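Local coordinates for protein Rho guanine nucleotide exchange factor 11 (Homo sapiens, PDB 5JHH) that probably activates Rho-family small GTPases by promoting exchange of bound GDP for GTP through its RhoGEF (DH) domain, which is followed by a PH domain, at residues 51-57 against 140-145; 96-102 against 190-196; 124-128 against 159-164. All blocks are in the same frame, centred on the assembly; numbering follows the deposited sequence.

Interaction 1. Residues 51-57 against 140-145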
loop_
_atom_site.group_PDB
_atom_site.type_symbol
_atom_site.label_atom_id
_atom_site.label_comp_id
_atom_site.label_asym_id
_atom_site.label_seq_id
_atom_site.Cartn_x
_atom_site.Cartn_y
_atom_site.Cartn_z
ATOM N N ARG A 51 -0.771 -3.454 28.979
ATOM C CA ARG A 51 -1.969 -3.959 29.632
ATOM C C ARG A 51 -2.303 -5.377 29.184
ATOM O O ARG A 51 -2.728 -6.209 29.994
ATOM C CB ARG A 51 -3.145 -3.042 29.417
ATOM C CG ARG A 51 -3.005 -1.651 30.046
ATOM C CD ARG A 51 -4.307 -0.864 29.917
ATOM N NE ARG A 51 -5.395 -1.627 30.549
ATOM C CZ ARG A 51 -6.675 -1.659 30.159
ATOM N NH1 ARG A 51 -7.107 -0.964 29.096
ATOM N NH2 ARG A 51 -7.529 -2.426 30.841
ATOM N N MET A 52 -2.086 -5.696 27.918
ATOM C CA MET A 52 -2.377 -7.053 27.483
ATOM C C MET A 52 -1.462 -8.008 28.219
ATOM O O MET A 52 -1.822 -9.132 28.515
ATOM C CB MET A 52 -2.137 -7.207 25.984
ATOM C CG MET A 52 -3.121 -6.411 25.146
ATOM S SD MET A 52 -2.803 -6.594 23.398
ATOM C CE MET A 52 -4.117 -5.603 22.717
ATOM N N LYS A 53 -0.227 -7.568 28.390
ATOM C CA LYS A 53 0.789 -8.377 29.002
ATOM C C LYS A 53 0.492 -8.533 30.472
ATOM O O LYS A 53 0.440 -9.635 30.959
ATOM C CB LYS A 53 2.131 -7.695 28.840
ATOM C CG LYS A 53 3.321 -8.579 29.171
ATOM C CD LYS A 53 4.348 -7.825 29.985
ATOM C CE LYS A 53 5.751 -8.124 29.512
ATOM N NZ LYS A 53 6.018 -7.312 28.291
ATOM N N LYS A 54 0.335 -7.411 31.168
ATOM C CA LYS A 54 0.113 -7.402 32.601
ATOM C C LYS A 54 -1.170 -8.174 32.976
ATOM O O LYS A 54 -1.137 -8.940 33.927
ATOM C CB LYS A 54 0.069 -5.960 33.144
ATOM C CG LYS A 54 -0.612 -5.794 34.504
ATOM C CD LYS A 54 0.342 -6.067 35.673
ATOM C CE LYS A 54 0.967 -4.789 36.234
ATOM N NZ LYS A 54 -0.072 -3.835 36.720
ATOM N N GLU A 55 -2.281 -7.991 32.256
ATOM C CA GLU A 55 -3.517 -8.695 32.612
ATOM C C GLU A 55 -3.730 -10.030 31.856
ATOM O O GLU A 55 -4.846 -10.541 31.825
ATOM C CB GLU A 55 -4.710 -7.796 32.345
ATOM C CG GLU A 55 -4.707 -6.514 33.162
ATOM C CD GLU A 55 -5.723 -5.484 32.666
ATOM O OE1 GLU A 55 -6.779 -5.883 32.120
ATOM O OE2 GLU A 55 -5.465 -4.266 32.831
ATOM N N ASN A 56 -2.690 -10.586 31.230
ATOM C CA ASN A 56 -2.825 -11.862 30.490
ATOM C C ASN A 56 -4.054 -11.974 29.592
ATOM O O ASN A 56 -4.788 -12.948 29.632
ATOM C CB ASN A 56 -2.812 -13.044 31.459
ATOM C CG ASN A 56 -1.513 -13.121 32.252
ATOM O OD1 ASN A 56 -0.476 -13.597 31.740
ATOM N ND2 ASN A 56 -1.541 -12.605 33.492
ATOM N N LEU A 57 -4.259 -10.982 28.753
ATOM C CA LEU A 57 -5.320 -11.019 27.770
ATOM C C LEU A 57 -5.127 -12.120 26.756
ATOM O O LEU A 57 -6.110 -12.635 26.151
ATOM C CB LEU A 57 -5.428 -9.685 27.050
ATOM C CG LEU A 57 -6.242 -8.651 27.817
ATOM C CD1 LEU A 57 -7.712 -8.974 27.668
ATOM C CD2 LEU A 57 -5.851 -8.583 29.293
ATOM N N ARG A 140 -14.273 -11.600 27.069
ATOM C CA ARG A 140 -13.361 -10.765 27.865
ATOM C C ARG A 140 -12.421 -9.939 26.941
ATOM O O ARG A 140 -12.012 -8.841 27.273
ATOM C CB ARG A 140 -12.516 -11.586 28.825
ATOM C CG ARG A 140 -11.429 -10.791 29.513
ATOM C CD ARG A 140 -10.584 -11.717 30.383
ATOM N NE ARG A 140 -9.686 -10.959 31.267
ATOM C CZ ARG A 140 -8.357 -11.094 31.338
ATOM N NH1 ARG A 140 -7.697 -11.980 30.596
ATOM N NH2 ARG A 140 -7.676 -10.324 32.176
ATOM N N PHE A 141 -12.065 -10.493 25.801
ATOM C CA PHE A 141 -11.110 -9.856 24.976
ATOM C C PHE A 141 -11.791 -8.705 24.232
ATOM O O PHE A 141 -11.247 -7.589 24.134
ATOM C CB PHE A 141 -10.509 -10.839 23.996
ATOM C CG PHE A 141 -9.363 -10.266 23.270
ATOM C CD1 PHE A 141 -8.217 -9.949 23.964
ATOM C CD2 PHE A 141 -9.460 -9.916 21.934
ATOM C CE1 PHE A 141 -7.156 -9.342 23.327
ATOM C CE2 PHE A 141 -8.404 -9.303 21.298
ATOM C CZ PHE A 141 -7.242 -9.030 21.989
ATOM N N GLN A 142 -13.006 -8.962 23.760
ATOM C CA GLN A 142 -13.786 -7.924 23.054
ATOM C C GLN A 142 -14.048 -6.730 23.937
ATOM O O GLN A 142 -13.888 -5.589 23.520
ATOM C CB GLN A 142 -15.097 -8.500 22.574
ATOM C CG GLN A 142 -16.084 -7.474 22.036
ATOM C CD GLN A 142 -17.488 -8.024 22.048
ATOM O OE1 GLN A 142 -18.325 -7.568 22.821
ATOM N NE2 GLN A 142 -17.738 -9.060 21.240
ATOM N N LEU A 143 -14.389 -7.006 25.181
ATOM C CA LEU A 143 -14.520 -5.982 26.218
ATOM C C LEU A 143 -13.262 -5.176 26.466
ATOM O O LEU A 143 -13.298 -3.961 26.610
ATOM C CB LEU A 143 -14.932 -6.627 27.552
ATOM C CG LEU A 143 -16.307 -6.206 28.049
ATOM C CD1 LEU A 143 -16.935 -7.309 28.910
ATOM C CD2 LEU A 143 -16.171 -4.883 28.810
ATOM N N PHE A 144 -12.137 -5.861 26.610
ATOM C CA PHE A 144 -10.913 -5.161 26.871
ATOM C C PHE A 144 -10.583 -4.225 25.689
ATOM O O PHE A 144 -10.135 -3.084 25.871
ATOM C CB PHE A 144 -9.795 -6.167 27.082
ATOM C CG PHE A 144 -8.454 -5.552 27.050
ATOM C CD1 PHE A 144 -7.832 -5.312 25.854
ATOM C CD2 PHE A 144 -7.841 -5.158 28.205
ATOM C CE1 PHE A 144 -6.604 -4.712 25.811
ATOM C CE2 PHE A 144 -6.599 -4.564 28.162
ATOM C CZ PHE A 144 -5.995 -4.319 26.962
ATOM N N MET A 145 -10.792 -4.716 24.485
ATOM C CA MET A 145 -10.456 -3.937 23.305
ATOM C C MET A 145 -11.364 -2.698 23.224
ATOM O O MET A 145 -10.891 -1.612 22.873
ATOM C CB MET A 145 -10.526 -4.782 22.023
ATOM C CG MET A 145 -9.386 -5.787 21.924
ATOM S SD MET A 145 -7.744 -5.032 21.682
ATOM C CE MET A 145 -7.978 -4.347 20.058
HETATM O O HOH W 1 -8.990 -7.215 32.171
#
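The Phe144 ring receives Leu57 on one face: CG of Leu57 stands 3.9 Å from the centroid of the Phe144 ring, 14° off its normal, a CH-pi contact. CD1 of the same leucine goes on to CB of Phe144 at 3.5 Å. At the ring's edge lie CB of Arg51 and OE1 of Glu55. CE2 of Phe144 sits 3.5 Å from CZ of Arg51, over the middle of one guanidinium face, but the planes are 41° apart, so the contact is tilted rather than stacked. In its own plane this guanidinium holds OE2 of Glu55 through two weak hydrogen bonds, parts of a salt bridge. A second guanidinium, that of Arg140, works by its edge. Its NH2 gives a hydrogen bond of 2.9 Å to Glu55 O, in the carbonyl plane, and NH1 is a weak second donor to that oxygen; NH1 also reaches Asn56 O at 3.2 Å, from above the carbonyl plane. With CG anti to the backbone N (chi1 172°) and the chain extended as far as NE, Arg140 reaches from helix 139-150 to the turn after helix 18-54. That turn is a Schellman motif, which ends the helix in the RhoGEF domain. Asn56, a residue type tolerant of positive phi, is its C-prime residue, and the turn delivers Leu57 to the apolar side of the contact. Here Leu57 also meets the Phe141 ring obliquely, and Met52 CE touches Met145 SD at 3.8 Å. With an alanine in place of Phe144, Leu57 would probably lose its ring partner, a gap would open beside Met52 and the Arg51 guanidinium could turn more freely. On the polar side, a water donates to Glu55 OE1 at 2.6 Å and weakly accepts from Arg140 NH2.

Interaction 2. Residues 96-102 against 190-196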
loop_
_atom_site.group_PDB
_atom_site.type_symbol
_atom_site.label_atom_id
_atom_site.label_comp_id
_atom_site.label_asym_id
_atom_site.label_seq_id
_atom_site.Cartn_x
_atom_site.Cartn_y
_atom_site.Cartn_z
ATOM N N GLU A 96 22.870 22.580 8.757
ATOM C CA GLU A 96 22.997 21.300 8.067
ATOM C C GLU A 96 22.263 20.193 8.838
ATOM O O GLU A 96 22.241 20.156 10.073
ATOM C CB GLU A 96 24.440 20.847 7.807
ATOM C CG GLU A 96 25.562 21.745 8.293
ATOM C CD GLU A 96 25.739 22.944 7.390
ATOM O OE1 GLU A 96 25.503 24.076 7.860
ATOM O OE2 GLU A 96 26.064 22.743 6.200
ATOM N N ILE A 97 21.687 19.273 8.082
ATOM C CA ILE A 97 20.879 18.246 8.668
ATOM C C ILE A 97 21.251 16.880 8.147
ATOM O O ILE A 97 20.785 15.883 8.680
ATOM C CB ILE A 97 19.402 18.573 8.427
ATOM C CG1 ILE A 97 18.604 18.150 9.634
ATOM C CG2 ILE A 97 18.902 18.027 7.082
ATOM C CD1 ILE A 97 17.136 18.453 9.486
ATOM N N SER A 98 22.166 16.819 7.181
ATOM C CA SER A 98 22.421 15.569 6.510
ATOM C C SER A 98 23.025 14.524 7.445
ATOM O O SER A 98 22.720 13.350 7.328
ATOM C CB SER A 98 23.315 15.761 5.278
ATOM O OG SER A 98 24.534 16.354 5.644
ATOM N N ASP A 99 23.893 14.940 8.348
ATOM C CA ASP A 99 24.517 14.012 9.249
ATOM C C ASP A 99 23.470 13.373 10.214
ATOM O O ASP A 99 23.585 12.239 10.578
ATOM C CB ASP A 99 25.561 14.733 10.095
ATOM C CG ASP A 99 26.851 15.102 9.324
ATOM O OD1 ASP A 99 27.167 14.533 8.263
ATOM O OD2 ASP A 99 27.577 15.963 9.852
ATOM N N LEU A 100 22.542 14.161 10.724
ATOM C CA LEU A 100 21.465 13.625 11.498
ATOM C C LEU A 100 20.656 12.597 10.673
ATOM O O LEU A 100 20.372 11.506 11.149
ATOM C CB LEU A 100 20.590 14.766 11.982
ATOM C CG LEU A 100 19.389 14.436 12.851
ATOM C CD1 LEU A 100 19.754 13.637 14.091
ATOM C CD2 LEU A 100 18.740 15.729 13.253
ATOM N N MET A 101 20.395 12.888 9.402
ATOM C CA MET A 101 19.697 11.933 8.550
ATOM C C MET A 101 20.506 10.672 8.339
ATOM O O MET A 101 19.971 9.555 8.405
ATOM C CB MET A 101 19.370 12.551 7.216
ATOM C CG MET A 101 18.561 13.849 7.293
ATOM S SD MET A 101 16.931 13.631 8.009
ATOM C CE MET A 101 17.143 14.372 9.589
ATOM N N LEU A 102 21.794 10.820 8.060
ATOM C CA LEU A 102 22.631 9.646 7.909
ATOM C C LEU A 102 22.780 8.855 9.212
ATOM O O LEU A 102 23.013 7.656 9.173
ATOM C CB LEU A 102 24.028 9.998 7.374
ATOM C CG LEU A 102 24.046 10.685 6.003
ATOM C CD1 LEU A 102 25.463 11.160 5.679
ATOM C CD2 LEU A 102 23.548 9.754 4.906
ATOM N N GLU A 190 26.120 18.822 1.776
ATOM C CA GLU A 190 24.825 18.697 2.380
ATOM C C GLU A 190 23.854 18.000 1.415
ATOM O O GLU A 190 23.190 17.022 1.781
ATOM C CB GLU A 190 24.313 20.087 2.798
ATOM C CG GLU A 190 22.894 20.136 3.370
ATOM C CD GLU A 190 22.720 19.478 4.760
ATOM O OE1 GLU A 190 23.597 18.710 5.254
ATOM O OE2 GLU A 190 21.665 19.759 5.373
ATOM N N HIS A 191 23.840 18.468 0.178
ATOM C CA HIS A 191 22.812 18.124 -0.770
ATOM C C HIS A 191 23.015 16.671 -1.189
ATOM O O HIS A 191 22.063 15.859 -1.231
ATOM C CB HIS A 191 22.868 19.072 -1.978
ATOM C CG HIS A 191 21.821 18.811 -3.007
ATOM N ND1 HIS A 191 21.920 17.787 -3.926
ATOM C CD2 HIS A 191 20.658 19.447 -3.275
ATOM C CE1 HIS A 191 20.849 17.793 -4.702
ATOM N NE2 HIS A 191 20.072 18.792 -4.330
ATOM N N GLU A 192 24.259 16.363 -1.488
ATOM C CA GLU A 192 24.700 15.024 -1.880
ATOM C C GLU A 192 24.383 13.954 -0.805
ATOM O O GLU A 192 23.971 12.830 -1.126
ATOM C CB GLU A 192 26.205 15.093 -2.127
ATOM C CG GLU A 192 26.833 13.927 -2.881
ATOM C CD GLU A 192 28.338 14.150 -3.198
ATOM O OE1 GLU A 192 29.114 14.608 -2.316
ATOM O OE2 GLU A 192 28.760 13.857 -4.334
ATOM N N LYS A 193 24.629 14.317 0.445
ATOM C CA LYS A 193 24.475 13.431 1.603
ATOM C C LYS A 193 22.981 13.180 1.954
ATOM O O LYS A 193 22.597 12.079 2.289
ATOM C CB LYS A 193 25.226 14.013 2.814
ATOM C CG LYS A 193 26.723 13.670 2.852
ATOM C CD LYS A 193 27.518 14.727 3.587
ATOM C CE LYS A 193 27.552 14.497 5.077
ATOM N NZ LYS A 193 27.496 15.806 5.778
ATOM N N LEU A 194 22.164 14.202 1.818
ATOM C CA LEU A 194 20.737 14.081 1.789
ATOM C C LEU A 194 20.239 13.177 0.675
ATOM O O LEU A 194 19.316 12.395 0.909
ATOM C CB LEU A 194 20.101 15.453 1.624
ATOM C CG LEU A 194 20.119 16.303 2.882
ATOM C CD1 LEU A 194 19.497 17.665 2.641
ATOM C CD2 LEU A 194 19.365 15.604 3.990
ATOM N N CYS A 195 20.841 13.237 -0.512
ATOM C CA CYS A 195 20.367 12.367 -1.583
ATOM C C CYS A 195 20.693 10.933 -1.215
ATOM O O CYS A 195 19.960 9.997 -1.545
ATOM C CB CYS A 195 21.011 12.746 -2.929
ATOM S SG CYS A 195 20.343 14.317 -3.578
ATOM N N ARG A 196 21.830 10.776 -0.548
ATOM C CA ARG A 196 22.267 9.460 -0.168
ATOM C C ARG A 196 21.275 8.893 0.865
ATOM O O ARG A 196 20.804 7.768 0.727
ATOM C CB ARG A 196 23.706 9.554 0.375
ATOM C CG ARG A 196 24.217 8.380 1.192
ATOM C CD ARG A 196 24.384 7.179 0.302
ATOM N NE ARG A 196 25.097 6.101 0.974
ATOM C CZ ARG A 196 25.250 4.884 0.464
ATOM N NH1 ARG A 196 24.775 4.582 -0.746
ATOM N NH2 ARG A 196 25.879 3.959 1.169
#
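Glu190 points its carboxylate at the start of helix 98-105, meeting the main-chain N-H groups of Ile97 and Ser98 and the Ser98 hydroxyl. OE2 of Glu190 accepts from Ile97 N at 2.8 Å, on its syn side and close to the carboxylate plane. OE1 takes two firmer bonds, from Ser98 N at 3.1 Å and Ser98 OG at 2.6 Å, besides a weak one from Ile97 N. The two Ser98 donors approach from the same face of the carboxylate; the hydroxyl comes nearly along the C-O axis. Glu190 reaches this place with CG turned away from the main-chain nitrogen (chi1 176°) and a bend at chi2 that folds the acid over the start of the neighbouring helix. Ile97 is at the N-cap position and Ser98 is the first helical residue, and the positive end of the helix dipole probably steadies the charge of the acid. In the helical bundle of the RhoGEF domain this ties the short helix 98-105 to the long helix 189-227; the local axes run nearly parallel, 20° apart, and approach to 8.9 Å. Ser98 suits the crossing because it is small and can both give and accept: its OG donates to Glu190 and receives Lys193 NZ at 3.0 Å. Lys193, bent at chi3 and chi4, carries the same NZ on to OD1 of Asp99 at 2.8 Å, a salt bridge in which NZ comes from above the carboxylate plane. Leu102 lies across the lysine at about a right angle, CD1 against its aliphatic chain, and CD2 goes on to Arg196 CG. Toward the domain interior, Leu194 CD2 rests against Met101 CG at 3.8 Å and against Ile97 CG2, and helix 165-182 reaches the same leucine through Ile180 and Ile181.

Interaction 3. Residues 124-128 against 159-164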
loop_
_atom_site.group_PDB
_atom_site.type_symbol
_atom_site.label_atom_id
_atom_site.label_comp_id
_atom_site.label_asym_id
_atom_site.label_seq_id
_atom_site.Cartn_x
_atom_site.Cartn_y
_atom_site.Cartn_z
ATOM N N GLN A 124 2.293 -8.713 10.641
ATOM C CA GLN A 124 1.257 -7.924 11.284
ATOM C C GLN A 124 -0.120 -8.227 10.728
ATOM O O GLN A 124 -1.068 -8.222 11.447
ATOM C CB GLN A 124 1.595 -6.449 11.134
ATOM C CG GLN A 124 0.845 -5.531 12.073
ATOM C CD GLN A 124 1.277 -4.084 11.934
ATOM O OE1 GLN A 124 0.802 -3.379 11.059
ATOM N NE2 GLN A 124 2.190 -3.635 12.814
ATOM N N SER A 125 -0.244 -8.509 9.453
ATOM C CA SER A 125 -1.578 -8.730 8.878
ATOM C C SER A 125 -2.225 -9.979 9.452
ATOM O O SER A 125 -3.440 -10.027 9.737
ATOM C CB SER A 125 -1.465 -8.849 7.364
ATOM O OG SER A 125 -0.620 -9.930 6.992
ATOM N N ILE A 126 -1.383 -10.954 9.717
ATOM C CA ILE A 126 -1.809 -12.213 10.281
ATOM C C ILE A 126 -2.176 -12.065 11.754
ATOM O O ILE A 126 -3.239 -12.492 12.184
ATOM C CB ILE A 126 -0.723 -13.258 10.079
ATOM C CG1 ILE A 126 -0.527 -13.478 8.581
ATOM C CG2 ILE A 126 -1.136 -14.577 10.692
ATOM C CD1 ILE A 126 0.876 -13.858 8.183
ATOM N N ALA A 127 -1.360 -11.361 12.513
ATOM C CA ALA A 127 -1.687 -11.144 13.916
ATOM C C ALA A 127 -2.990 -10.367 14.086
ATOM O O ALA A 127 -3.768 -10.621 15.029
ATOM C CB ALA A 127 -0.576 -10.400 14.616
ATOM N N LEU A 128 -3.224 -9.408 13.207
ATOM C CA LEU A 128 -4.446 -8.635 13.302
ATOM C C LEU A 128 -5.689 -9.426 12.950
ATOM O O LEU A 128 -6.710 -9.155 13.499
ATOM C CB LEU A 128 -4.380 -7.437 12.381
ATOM C CG LEU A 128 -3.458 -6.343 12.864
ATOM C CD1 LEU A 128 -3.358 -5.230 11.815
ATOM C CD2 LEU A 128 -3.929 -5.781 14.206
ATOM N N LEU A 159 -6.942 -0.249 17.369
ATOM C CA LEU A 159 -5.613 -0.807 17.420
ATOM C C LEU A 159 -5.089 -1.106 16.024
ATOM O O LEU A 159 -3.980 -0.719 15.694
ATOM C CB LEU A 159 -5.623 -2.057 18.283
ATOM C CG LEU A 159 -4.340 -2.820 18.649
ATOM C CD1 LEU A 159 -4.164 -3.979 17.708
ATOM C CD2 LEU A 159 -3.069 -2.016 18.727
ATOM N N ARG A 160 -5.913 -1.700 15.174
ATOM C CA ARG A 160 -5.494 -1.967 13.804
ATOM C C ARG A 160 -5.186 -0.695 13.017
ATOM O O ARG A 160 -4.387 -0.739 12.102
ATOM C CB ARG A 160 -6.480 -2.888 13.048
ATOM C CG ARG A 160 -7.979 -2.494 12.996
ATOM C CD ARG A 160 -8.678 -3.172 11.786
ATOM N NE ARG A 160 -7.715 -3.388 10.669
ATOM C CZ ARG A 160 -7.240 -4.570 10.256
ATOM N NH1 ARG A 160 -6.302 -4.608 9.318
ATOM N NH2 ARG A 160 -7.698 -5.713 10.773
ATOM N N ASP A 161 -5.738 0.442 13.434
ATOM C CA ASP A 161 -5.508 1.685 12.751
ATOM C C ASP A 161 -4.246 2.332 13.269
ATOM O O ASP A 161 -3.747 3.236 12.622
ATOM C CB ASP A 161 -6.692 2.708 12.906
ATOM C CG ASP A 161 -8.082 2.106 12.610
ATOM O OD1 ASP A 161 -8.257 1.349 11.587
ATOM O OD2 ASP A 161 -9.034 2.420 13.417
ATOM N N LEU A 162 -3.759 1.956 14.452
ATOM C CA LEU A 162 -2.587 2.618 15.062
ATOM C C LEU A 162 -1.293 1.823 14.851
ATOM O O LEU A 162 -0.191 2.369 14.723
ATOM C CB LEU A 162 -2.828 2.746 16.566
ATOM C CG LEU A 162 -4.003 3.631 16.984
ATOM C CD1 LEU A 162 -4.483 3.380 18.396
ATOM C CD2 LEU A 162 -3.629 5.111 16.833
ATOM N N ILE A 163 -1.422 0.504 14.825
ATOM C CA ILE A 163 -0.250 -0.373 14.837
ATOM C C ILE A 163 0.503 -0.370 13.486
ATOM O O ILE A 163 1.670 -0.736 13.395
ATOM C CB ILE A 163 -0.670 -1.781 15.226
ATOM C CG1 ILE A 163 0.493 -2.560 15.791
ATOM C CG2 ILE A 163 -1.254 -2.503 14.062
ATOM C CD1 ILE A 163 0.139 -3.964 16.209
ATOM N N ILE A 164 -0.198 0.054 12.457
ATOM C CA ILE A 164 0.368 0.228 11.148
ATOM C C ILE A 164 1.169 1.524 11.005
ATOM O O ILE A 164 1.803 1.762 9.987
ATOM C CB ILE A 164 -0.743 0.172 10.093
ATOM C CG1 ILE A 164 -0.142 -0.076 8.740
ATOM C CG2 ILE A 164 -1.550 1.465 10.064
ATOM C CD1 ILE A 164 -1.139 -0.210 7.658
#
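Leu128 and Gln124, one turn apart on helix 124-137, bury the larger areas of this contact: Leu128 faces Leu159 and Arg160, Gln124 faces Ile163 and Ile164, and both touch Ile163. Leu128 spreads its two methyl groups. CD2 meets CD1 of Leu159 at 3.9 Å, while CD1 lies over one face of the Arg160 guanidinium, 3.9 Å from NH1, and also touches Ile163 CG2 at 4.1 Å. A branched apolar residue fits because its neighbours here are methyl groups and a flat cation that can present its face to carbon and keep its edge for polar partners. Arg160 has CG in the position between its backbone N and carbonyl carbon (chi1 54°) and a further bend at chi3, which bring the guanidinium back beside Leu128.

Gln124, extended beyond CG, meets Ile163 coming from the opposite direction. Its NE2 makes a weak hydrogen bond of 3.0 Å to Ile163 O, with an N-H...O angle of 134°, and its amide carbon CD rests 3.7 Å from Ile163 CG2. OE1 turns to the next residue, 3.6 Å from Ile164 CA. Glutamine thus combines length with an amide donor for a main-chain carbonyl.

The contact joins helix 124-137 of the RhoGEF bundle to the short, weakly bonded helical stretch before helix 165-182. Outside it, Arg160 NE pairs weakly and at long range with an acidic side chain of another protein chain, and Ile164 packs on an aromatic residue there. With one weak bond and mostly carbon surfaces, the contact probably depends more on close fit than on directed polar bonds.

All three contacts lie within the RhoGEF domain and tie together parts of its helical bundle. Interactions 1 and 3 are neighbours: their centres are 16 Å apart, and they touch where Met145 CE, on helix 139-150, packs 3.7 Å from Leu159 CB; that helix lies in sequence between the two segments of interaction 3. Interaction 2 stands far off, its centre 44 Å from that of interaction 1 and 33 Å from that of interaction 3, with nearest atoms about 29 and 19 Å away. Along the chain, however, it closes a loop that encloses interaction 3. Of the three, interaction 3 alone borders another protein chain of the assembly, consistent with a place beside the GTPase-binding surface.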